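Local atomic coordinates of DUF1214 domain-containing protein (PDB entry 6ANS), a protein that is of unknown function, belongs to the DUF1214 family and binds a sodium ion. Residues T62-R72 and L308-L316; A132-K140 and L150-K158. One frame throughout, in Å; residues are numbered along the deposited sequence.

Contact 1: residues T62-R72 and L308-L316; sequences TRAEGFRYLSR and LNNYWMESL
The indole of W312 lies against the helix backbone at G66, whose CA sits over one face of the five-membered ring, 3.5 Å from its centroid. G66 has no side chain, so the helix backbone itself meets the ring. At the ring's edge W312 NE1 points to T62 O (2.8 Å, nearly straight), with the oxygen in the indole plane but the N-H rising above the carbonyl plane. T62 O also takes the helical bond from G66 N, so two donors grip it.

One turn on, the Y69 ring is covered on one face by W312 CB, 3.8 Å from its centroid; the phenol and indole planes are only 20° apart but slid past each other, with little overlap. CG of Y69 stands anti to the backbone N (chi1 167°), which swings the ring across to W312 and E314.

The loop is a type I turn, N310 to M313, leaving strand 303-309, which lies within the second DUF1214 range, and packed against helix 60-83. N310 braces it: its ND2 donates to E65 OE1 (2.9 Å) and to the anti lone pair of E314 OE1 (3.0 Å), while its OD1 accepts from E314 N. E65 OE1 also bonds H358.

E314 extends past Y69. R72 NH1 reaches E314 OE2 (2.9 Å) in a salt bridge, coming from above the carboxylate plane, while OE2 lies near the guanidinium plane; the two groups are turned 65° apart. R72 NE is held by E83 of the second subunit. A water joins E65 O, R68 NE and E314 OE1, the last at 2.6 Å.

Contact 2: residues A132-K140 and L150-K158; sequences AYLSFGTQK and LQTGFLDAK
F136 and L155 exchange backbone bonds, F136 N to L155 O (2.8 Å) and L155 N to F136 O, as a hydrogen-bonded pair of two antiparallel neighbours. Strand 151-155 is an outermost strand, within this chain, of a four-stranded antiparallel sheet; both segments fall within the first DUF1214 range. Its axis runs at 163° to that of strand 133-140. G137 and F154 follow as a non-hydrogen-bonded pair, then T138 and G153, where T138 N reaches G153 O.

Beyond T138 a beta bulge shifts the register by one residue. T152 is the extra residue: its N donates to T138 O almost straight, and Q139 pairs with Q151. The bulge brings the two threonine hydroxyls to 2.7 Å, T138 OG1 to T152 OG1, their side chains crossing at about a right angle. K140, extended beyond CG, touches T152 CG2 with its CD (3.7 Å) where the two side chains cross at a slant.

On the face shared with F154, Q151 NE2 donates to a lone pair of Q139 OE1 in the carbonyl plane (3.1 Å). The Q139 chain bends at chi2 (-70°), which folds its amide back over Q151, the two amide planes 54° apart. Further along, S135 CB approaches the F154 ring obliquely, 3.8 Å from CZ, while Y133 OH lies at that ring's edge.

The second shell fixes these groups. D273 bonds both Y133 OH and S135 OG, R183 O meets T138 OG1, T188 meets T152 OG1, and E185 holds K140 NZ in a salt bridge. Past the strand, D156 OD2 bonds N275 ND2, and D156 closes an Asx turn through its OD1, which K158 N meets from above the carboxylate plane at 2.9 Å.

Contact 2 is nested within the long chain excursion that contact 1 closes, yet the two do not touch: their centres are 27 Å apart, their nearest atoms about 16 Å, and they lie on opposite sides of the chain's centre. Each involves an antiparallel four-stranded sheet of strand order 1-4-2-3; in contact 1 the turn that follows inner strand 303-309 packs on helix 60-83, whereas contact 2 pairs inner strand 133-140 with edge strand 151-155. The sodium ion at G103 and A104 is about 10 Å from the side chain of E314 and about 12 Å from that of S135. The second subunit touches contact 1 but not contact 2.

Contact 1: residues T62-R72 and L308-L316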
loop_
_atom_site.group_PDB
_atom_site.type_symbol
_atom_site.label_atom_id
_atom_site.label_comp_id
_atom_site.label_asym_id
_atom_site.label_seq_id
_atom_site.Cartn_x
_atom_site.Cartn_y
_atom_site.Cartn_z
ATOM N N THR A 62 15.699 -1.912 -18.261
ATOM C CA THR A 62 14.536 -2.789 -18.342
ATOM C C THR A 62 14.663 -3.963 -17.383
ATOM O O THR A 62 13.712 -4.294 -16.663
ATOM C CB THR A 62 14.360 -3.290 -19.769
ATOM O OG1 THR A 62 14.021 -2.187 -20.629
ATOM C CG2 THR A 62 13.281 -4.353 -19.809
ATOM N N ARG A 63 15.843 -4.583 -17.348
ATOM C CA ARG A 63 16.081 -5.723 -16.475
ATOM C C ARG A 63 15.888 -5.318 -15.017
ATOM O O ARG A 63 15.154 -5.971 -14.271
ATOM C CB ARG A 63 17.489 -6.270 -16.750
ATOM C CG ARG A 63 18.014 -7.389 -15.863
ATOM C CD ARG A 63 17.298 -8.734 -16.002
ATOM N NE ARG A 63 17.208 -9.278 -17.359
ATOM C CZ ARG A 63 18.108 -10.077 -17.930
ATOM N NH1 ARG A 63 19.217 -10.417 -17.289
ATOM N NH2 ARG A 63 17.904 -10.532 -19.159
ATOM N N ALA A 64 16.497 -4.207 -14.604
ATOM C CA ALA A 64 16.315 -3.752 -13.229
ATOM C C ALA A 64 14.848 -3.462 -12.934
ATOM O O ALA A 64 14.302 -3.928 -11.928
ATOM C CB ALA A 64 17.167 -2.511 -12.967
ATOM N N GLU A 65 14.174 -2.739 -13.831
ATOM C CA GLU A 65 12.765 -2.439 -13.604
ATOM C C GLU A 65 11.926 -3.700 -13.528
ATOM O O GLU A 65 10.947 -3.741 -12.776
ATOM C CB GLU A 65 12.236 -1.505 -14.695
ATOM C CG GLU A 65 12.729 -0.098 -14.508
ATOM C CD GLU A 65 12.091 0.900 -15.442
ATOM O OE1 GLU A 65 11.495 0.484 -16.449
ATOM O OE2 GLU A 65 12.205 2.115 -15.170
ATOM N N GLY A 66 12.311 -4.745 -14.263
ATOM C CA GLY A 66 11.549 -5.980 -14.221
ATOM C C GLY A 66 11.510 -6.614 -12.846
ATOM O O GLY A 66 10.462 -7.089 -12.403
ATOM N N PHE A 67 12.650 -6.642 -12.147
ATOM C CA PHE A 67 12.631 -7.213 -10.806
ATOM C C PHE A 67 11.899 -6.308 -9.815
ATOM O O PHE A 67 11.269 -6.804 -8.872
ATOM C CB PHE A 67 14.056 -7.528 -10.346
ATOM C CG PHE A 67 14.684 -8.680 -11.093
ATOM C CD1 PHE A 67 14.192 -9.973 -10.951
ATOM C CD2 PHE A 67 15.744 -8.464 -11.959
ATOM C CE1 PHE A 67 14.760 -11.043 -11.658
ATOM C CE2 PHE A 67 16.314 -9.518 -12.668
ATOM C CZ PHE A 67 15.829 -10.811 -12.512
ATOM N N ARG A 68 11.981 -4.988 -9.977
ATOM C CA ARG A 68 11.136 -4.139 -9.143
ATOM C C ARG A 68 9.668 -4.413 -9.422
ATOM O O ARG A 68 8.844 -4.483 -8.500
ATOM C CB ARG A 68 11.431 -2.667 -9.370
ATOM C CG ARG A 68 10.500 -1.747 -8.505
ATOM C CD ARG A 68 10.835 -0.288 -8.692
ATOM N NE ARG A 68 10.583 0.119 -10.066
ATOM C CZ ARG A 68 10.792 1.344 -10.537
ATOM N NH1 ARG A 68 11.261 2.302 -9.747
ATOM N NH2 ARG A 68 10.515 1.612 -11.803
ATOM N N TYR A 69 9.341 -4.592 -10.699
ATOM C CA TYR A 69 7.988 -4.936 -11.115
ATOM C C TYR A 69 7.472 -6.163 -10.375
ATOM O O TYR A 69 6.346 -6.161 -9.872
ATOM C CB TYR A 69 8.005 -5.144 -12.627
ATOM C CG TYR A 69 6.819 -5.799 -13.279
ATOM C CD1 TYR A 69 5.541 -5.196 -13.268
ATOM C CD2 TYR A 69 6.997 -6.960 -14.014
ATOM C CE1 TYR A 69 4.463 -5.785 -13.940
ATOM C CE2 TYR A 69 5.934 -7.562 -14.702
ATOM C CZ TYR A 69 4.681 -6.982 -14.664
ATOM O OH TYR A 69 3.667 -7.608 -15.350
ATOM N N LEU A 70 8.302 -7.211 -10.267
ATOM C CA LEU A 70 7.885 -8.405 -9.535
ATOM C C LEU A 70 7.546 -8.072 -8.090
ATOM O O LEU A 70 6.512 -8.512 -7.568
ATOM C CB LEU A 70 8.966 -9.499 -9.587
ATOM C CG LEU A 70 9.315 -10.192 -10.902
ATOM C CD1 LEU A 70 10.170 -11.428 -10.640
ATOM C CD2 LEU A 70 8.055 -10.570 -11.684
ATOM N N SER A 71 8.397 -7.280 -7.422
ATOM C CA SER A 71 8.072 -6.894 -6.055
ATOM C C SER A 71 6.771 -6.087 -6.000
ATOM O O SER A 71 6.024 -6.175 -5.018
ATOM C CB SER A 71 9.232 -6.111 -5.432
ATOM O OG SER A 71 9.252 -4.745 -5.829
ATOM N N ARG A 72 6.488 -5.295 -7.033
ATOM C CA ARG A 72 5.231 -4.548 -7.072
ATOM C C ARG A 72 4.029 -5.472 -7.250
ATOM O O ARG A 72 2.973 -5.252 -6.645
ATOM C CB ARG A 72 5.274 -3.509 -8.186
ATOM C CG ARG A 72 6.250 -2.373 -7.884
ATOM C CD ARG A 72 6.510 -1.517 -9.102
ATOM N NE ARG A 72 7.167 -0.269 -8.737
ATOM C CZ ARG A 72 7.246 0.793 -9.534
ATOM N NH1 ARG A 72 6.713 0.752 -10.758
ATOM N NH2 ARG A 72 7.840 1.901 -9.092
ATOM N N LEU A 308 3.006 6.041 -22.306
ATOM C CA LEU A 308 4.261 5.363 -22.579
ATOM C C LEU A 308 4.597 4.466 -21.389
ATOM O O LEU A 308 4.460 4.888 -20.238
ATOM C CB LEU A 308 5.372 6.377 -22.847
ATOM C CG LEU A 308 6.526 5.836 -23.707
ATOM C CD1 LEU A 308 6.012 5.520 -25.119
ATOM C CD2 LEU A 308 7.702 6.814 -23.757
ATOM N N ASN A 309 4.992 3.220 -21.674
ATOM C CA ASN A 309 5.262 2.196 -20.666
ATOM C C ASN A 309 6.659 1.620 -20.843
ATOM O O ASN A 309 7.264 1.735 -21.909
ATOM C CB ASN A 309 4.282 1.004 -20.737
ATOM C CG ASN A 309 2.823 1.434 -20.850
ATOM O OD1 ASN A 309 2.409 2.438 -20.267
ATOM N ND2 ASN A 309 2.025 0.631 -21.560
ATOM N N ASN A 310 7.141 0.922 -19.807
ATOM C CA ASN A 310 8.324 0.093 -20.000
ATOM C C ASN A 310 7.920 -1.249 -20.615
ATOM O O ASN A 310 6.754 -1.483 -20.949
ATOM C CB ASN A 310 9.097 -0.081 -18.690
ATOM C CG ASN A 310 8.334 -0.853 -17.627
ATOM O OD1 ASN A 310 7.281 -1.463 -17.871
ATOM N ND2 ASN A 310 8.876 -0.824 -16.421
ATOM N N TYR A 311 8.900 -2.146 -20.780
ATOM C CA TYR A 311 8.609 -3.420 -21.430
ATOM C C TYR A 311 7.616 -4.254 -20.635
ATOM O O TYR A 311 6.870 -5.047 -21.220
ATOM C CB TYR A 311 9.886 -4.227 -21.656
ATOM C CG TYR A 311 9.613 -5.489 -22.450
ATOM C CD1 TYR A 311 9.521 -5.448 -23.836
ATOM C CD2 TYR A 311 9.428 -6.713 -21.813
ATOM C CE1 TYR A 311 9.270 -6.579 -24.576
ATOM C CE2 TYR A 311 9.196 -7.868 -22.545
ATOM C CZ TYR A 311 9.110 -7.791 -23.926
ATOM O OH TYR A 311 8.858 -8.918 -24.667
ATOM N N TRP A 312 7.603 -4.099 -19.311
ATOM C CA TRP A 312 6.711 -4.827 -18.411
ATOM C C TRP A 312 5.293 -4.269 -18.392
ATOM O O TRP A 312 4.469 -4.734 -17.591
ATOM C CB TRP A 312 7.341 -4.814 -17.007
ATOM C CG TRP A 312 8.798 -5.208 -17.143
ATOM C CD1 TRP A 312 9.900 -4.424 -16.918
ATOM C CD2 TRP A 312 9.292 -6.457 -17.638
ATOM N NE1 TRP A 312 11.045 -5.125 -17.219
ATOM C CE2 TRP A 312 10.701 -6.376 -17.657
ATOM C CE3 TRP A 312 8.678 -7.648 -18.042
ATOM C CZ2 TRP A 312 11.507 -7.439 -18.065
ATOM C CZ3 TRP A 312 9.483 -8.706 -18.453
ATOM C CH2 TRP A 312 10.882 -8.591 -18.460
HETATM N N MSE A 313 5.003 -3.282 -19.240
HETATM C CA MSE A 313 3.673 -2.688 -19.385
HETATM C C MSE A 313 3.250 -1.980 -18.104
HETATM O O MSE A 313 2.070 -1.861 -17.776
HETATM C CB MSE A 313 2.657 -3.755 -19.845
HETATM C CG MSE A 313 3.107 -4.374 -21.173
HETATM SE SE MSE A 313 1.753 -5.490 -22.108
HETATM C CE MSE A 313 0.433 -4.051 -22.429
ATOM N N GLU A 314 4.241 -1.492 -17.375
ATOM C CA GLU A 314 4.000 -0.474 -16.370
ATOM C C GLU A 314 4.124 0.871 -17.055
ATOM O O GLU A 314 5.108 1.107 -17.763
ATOM C CB GLU A 314 5.026 -0.526 -15.247
ATOM C CG GLU A 314 5.189 -1.821 -14.503
ATOM C CD GLU A 314 6.304 -1.663 -13.480
ATOM O OE1 GLU A 314 7.465 -1.508 -13.899
ATOM O OE2 GLU A 314 6.009 -1.623 -12.272
ATOM N N SER A 315 3.161 1.760 -16.821
ATOM C CA SER A 315 3.369 3.141 -17.237
ATOM C C SER A 315 4.682 3.648 -16.657
ATOM O O SER A 315 5.104 3.239 -15.570
ATOM C CB SER A 315 2.211 4.039 -16.783
ATOM O OG SER A 315 2.063 4.025 -15.373
ATOM N N LEU A 316 5.342 4.535 -17.399
ATOM C CA LEU A 316 6.511 5.222 -16.864
ATOM C C LEU A 316 6.088 6.115 -15.698
ATOM O O LEU A 316 4.896 6.201 -15.385
ATOM C CB LEU A 316 7.226 5.999 -17.969
ATOM C CG LEU A 316 7.772 5.114 -19.110
ATOM C CD1 LEU A 316 8.550 5.956 -20.123
ATOM C CD2 LEU A 316 8.633 3.972 -18.576
HETATM O O HOH W 1 11.461 -1.093 -20.878
HETATM O O HOH W 2 9.368 -1.511 -12.084
HETATM O O HOH W 3 1.955 -5.505 -16.442
#

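Contact 2: residues A132-K140 and L150-K158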
loop_
_atom_site.group_PDB
_atom_site.type_symbol
_atom_site.label_atom_id
_atom_site.label_comp_id
_atom_site.label_asym_id
_atom_site.label_seq_id
_atom_site.Cartn_x
_atom_site.Cartn_y
_atom_site.Cartn_z
ATOM N N ALA A 132 -15.744 12.810 -14.191
ATOM C CA ALA A 132 -16.797 12.652 -15.196
ATOM C C ALA A 132 -16.986 11.198 -15.616
ATOM O O ALA A 132 -18.124 10.760 -15.827
ATOM C CB ALA A 132 -16.531 13.537 -16.415
ATOM N N TYR A 133 -15.904 10.434 -15.763
ATOM C CA TYR A 133 -16.007 9.031 -16.148
ATOM C C TYR A 133 -15.843 8.118 -14.936
ATOM O O TYR A 133 -14.840 8.194 -14.217
ATOM C CB TYR A 133 -15.004 8.658 -17.239
ATOM C CG TYR A 133 -15.239 7.246 -17.764
ATOM C CD1 TYR A 133 -14.653 6.140 -17.134
ATOM C CD2 TYR A 133 -16.061 7.016 -18.862
ATOM C CE1 TYR A 133 -14.874 4.841 -17.592
ATOM C CE2 TYR A 133 -16.292 5.720 -19.334
ATOM C CZ TYR A 133 -15.697 4.637 -18.690
ATOM O OH TYR A 133 -15.927 3.362 -19.142
ATOM N N LEU A 134 -16.822 7.234 -14.742
ATOM C CA LEU A 134 -16.889 6.316 -13.610
ATOM C C LEU A 134 -17.516 5.015 -14.090
ATOM O O LEU A 134 -18.642 5.038 -14.599
ATOM C CB LEU A 134 -17.727 6.937 -12.489
ATOM C CG LEU A 134 -18.043 6.033 -11.307
ATOM C CD1 LEU A 134 -16.750 5.730 -10.575
ATOM C CD2 LEU A 134 -19.047 6.729 -10.390
ATOM N N SER A 135 -16.800 3.888 -13.975
ATOM C CA SER A 135 -17.369 2.620 -14.409
ATOM C C SER A 135 -17.151 1.554 -13.346
ATOM O O SER A 135 -16.210 1.630 -12.547
ATOM C CB SER A 135 -16.812 2.174 -15.777
ATOM O OG SER A 135 -15.482 1.699 -15.688
ATOM N N PHE A 136 -18.065 0.580 -13.325
ATOM C CA PHE A 136 -18.062 -0.518 -12.365
ATOM C C PHE A 136 -18.132 -1.825 -13.136
ATOM O O PHE A 136 -19.121 -2.075 -13.821
ATOM C CB PHE A 136 -19.248 -0.438 -11.397
ATOM C CG PHE A 136 -19.330 0.849 -10.606
ATOM C CD1 PHE A 136 -18.744 0.946 -9.357
ATOM C CD2 PHE A 136 -20.017 1.952 -11.108
ATOM C CE1 PHE A 136 -18.823 2.132 -8.624
ATOM C CE2 PHE A 136 -20.104 3.127 -10.379
ATOM C CZ PHE A 136 -19.507 3.214 -9.135
ATOM N N GLY A 137 -17.115 -2.664 -13.008
ATOM C CA GLY A 137 -17.124 -3.992 -13.606
ATOM C C GLY A 137 -17.012 -5.083 -12.559
ATOM O O GLY A 137 -16.200 -4.986 -11.638
ATOM N N THR A 138 -17.826 -6.128 -12.699
ATOM C CA THR A 138 -17.604 -7.310 -11.883
ATOM C C THR A 138 -16.894 -8.361 -12.726
ATOM O O THR A 138 -17.091 -8.438 -13.937
ATOM C CB THR A 138 -18.903 -7.847 -11.269
ATOM O OG1 THR A 138 -19.807 -8.263 -12.290
ATOM C CG2 THR A 138 -19.559 -6.758 -10.402
ATOM N N GLN A 139 -15.986 -9.097 -12.093
ATOM C CA GLN A 139 -15.092 -10.000 -12.800
ATOM C C GLN A 139 -15.060 -11.344 -12.085
ATOM O O GLN A 139 -15.415 -11.458 -10.908
ATOM C CB GLN A 139 -13.658 -9.429 -12.907
ATOM C CG GLN A 139 -13.545 -7.905 -13.099
ATOM C CD GLN A 139 -14.009 -7.420 -14.489
ATOM O OE1 GLN A 139 -14.563 -6.329 -14.613
ATOM N NE2 GLN A 139 -13.780 -8.231 -15.527
ATOM N N LYS A 140 -14.616 -12.369 -12.803
ATOM C CA LYS A 140 -14.467 -13.687 -12.213
ATOM C C LYS A 140 -13.088 -14.224 -12.567
ATOM O O LYS A 140 -12.320 -13.563 -13.270
ATOM C CB LYS A 140 -15.583 -14.633 -12.685
ATOM C CG LYS A 140 -15.544 -14.937 -14.162
ATOM C CD LYS A 140 -16.755 -15.807 -14.544
ATOM C CE LYS A 140 -16.785 -16.118 -16.029
ATOM N NZ LYS A 140 -17.940 -17.013 -16.356
ATOM N N LEU A 150 -12.343 -12.350 -16.716
ATOM C CA LEU A 150 -13.562 -12.269 -17.506
ATOM C C LEU A 150 -14.640 -11.478 -16.774
ATOM O O LEU A 150 -14.832 -11.624 -15.565
ATOM C CB LEU A 150 -14.058 -13.681 -17.830
ATOM C CG LEU A 150 -13.094 -14.532 -18.661
ATOM C CD1 LEU A 150 -13.565 -15.988 -18.724
ATOM C CD2 LEU A 150 -12.989 -13.949 -20.066
ATOM N N GLN A 151 -15.351 -10.643 -17.525
ATOM C CA GLN A 151 -16.345 -9.754 -16.946
ATOM C C GLN A 151 -17.688 -10.450 -16.800
ATOM O O GLN A 151 -18.119 -11.184 -17.687
ATOM C CB GLN A 151 -16.498 -8.500 -17.814
ATOM C CG GLN A 151 -17.366 -7.429 -17.208
ATOM C CD GLN A 151 -17.023 -6.057 -17.738
ATOM O OE1 GLN A 151 -17.507 -5.648 -18.804
ATOM N NE2 GLN A 151 -16.177 -5.334 -17.005
ATOM N N THR A 152 -18.369 -10.182 -15.689
ATOM C CA THR A 152 -19.701 -10.717 -15.457
ATOM C C THR A 152 -20.798 -9.652 -15.395
ATOM O O THR A 152 -21.974 -10.003 -15.512
ATOM C CB THR A 152 -19.727 -11.541 -14.159
ATOM O OG1 THR A 152 -19.191 -10.758 -13.075
ATOM C CG2 THR A 152 -18.922 -12.821 -14.321
ATOM N N GLY A 153 -20.455 -8.375 -15.242
ATOM C CA GLY A 153 -21.438 -7.301 -15.200
ATOM C C GLY A 153 -20.737 -5.977 -15.398
ATOM O O GLY A 153 -19.511 -5.876 -15.296
ATOM N N PHE A 154 -21.532 -4.949 -15.680
ATOM C CA PHE A 154 -20.955 -3.661 -16.018
ATOM C C PHE A 154 -21.980 -2.560 -15.794
ATOM O O PHE A 154 -23.159 -2.735 -16.091
ATOM C CB PHE A 154 -20.454 -3.625 -17.470
ATOM C CG PHE A 154 -19.785 -2.334 -17.824
ATOM C CD1 PHE A 154 -18.459 -2.107 -17.466
ATOM C CD2 PHE A 154 -20.487 -1.331 -18.482
ATOM C CE1 PHE A 154 -17.833 -0.895 -17.775
ATOM C CE2 PHE A 154 -19.876 -0.133 -18.798
ATOM C CZ PHE A 154 -18.540 0.091 -18.442
ATOM N N LEU A 155 -21.520 -1.432 -15.262
ATOM C CA LEU A 155 -22.378 -0.266 -15.090
ATOM C C LEU A 155 -21.524 0.986 -15.205
ATOM O O LEU A 155 -20.472 1.078 -14.565
ATOM C CB LEU A 155 -23.086 -0.308 -13.730
ATOM C CG LEU A 155 -23.942 0.869 -13.285
ATOM C CD1 LEU A 155 -25.164 0.997 -14.161
ATOM C CD2 LEU A 155 -24.351 0.709 -11.826
ATOM N N ASP A 156 -21.960 1.915 -16.052
ATOM C CA ASP A 156 -21.335 3.227 -16.205
ATOM C C ASP A 156 -22.445 4.278 -16.194
ATOM O O ASP A 156 -23.586 4.005 -15.793
ATOM C CB ASP A 156 -20.459 3.293 -17.463
ATOM C CG ASP A 156 -21.254 3.168 -18.759
ATOM O OD1 ASP A 156 -22.503 3.126 -18.729
ATOM O OD2 ASP A 156 -20.606 3.109 -19.828
ATOM N N ALA A 157 -22.122 5.501 -16.658
ATOM C CA ALA A 157 -23.094 6.608 -16.645
ATOM C C ALA A 157 -24.312 6.331 -17.524
ATOM O O ALA A 157 -25.382 6.911 -17.300
ATOM C CB ALA A 157 -22.446 7.908 -17.114
ATOM N N LYS A 158 -24.166 5.482 -18.547
ATOM C CA LYS A 158 -25.275 5.231 -19.465
ATOM C C LYS A 158 -26.497 4.691 -18.731
ATOM O O LYS A 158 -27.637 4.936 -19.150
ATOM C CB LYS A 158 -24.857 4.243 -20.553
ATOM C CG LYS A 158 -23.682 4.650 -21.408
ATOM C CD LYS A 158 -23.506 3.647 -22.544
ATOM C CE LYS A 158 -22.320 4.010 -23.415
ATOM N NZ LYS A 158 -21.084 4.130 -22.596
HETATM O O HOH W 4 -19.257 6.403 -17.184
HETATM O O HOH W 5 -11.579 -14.873 -15.663
#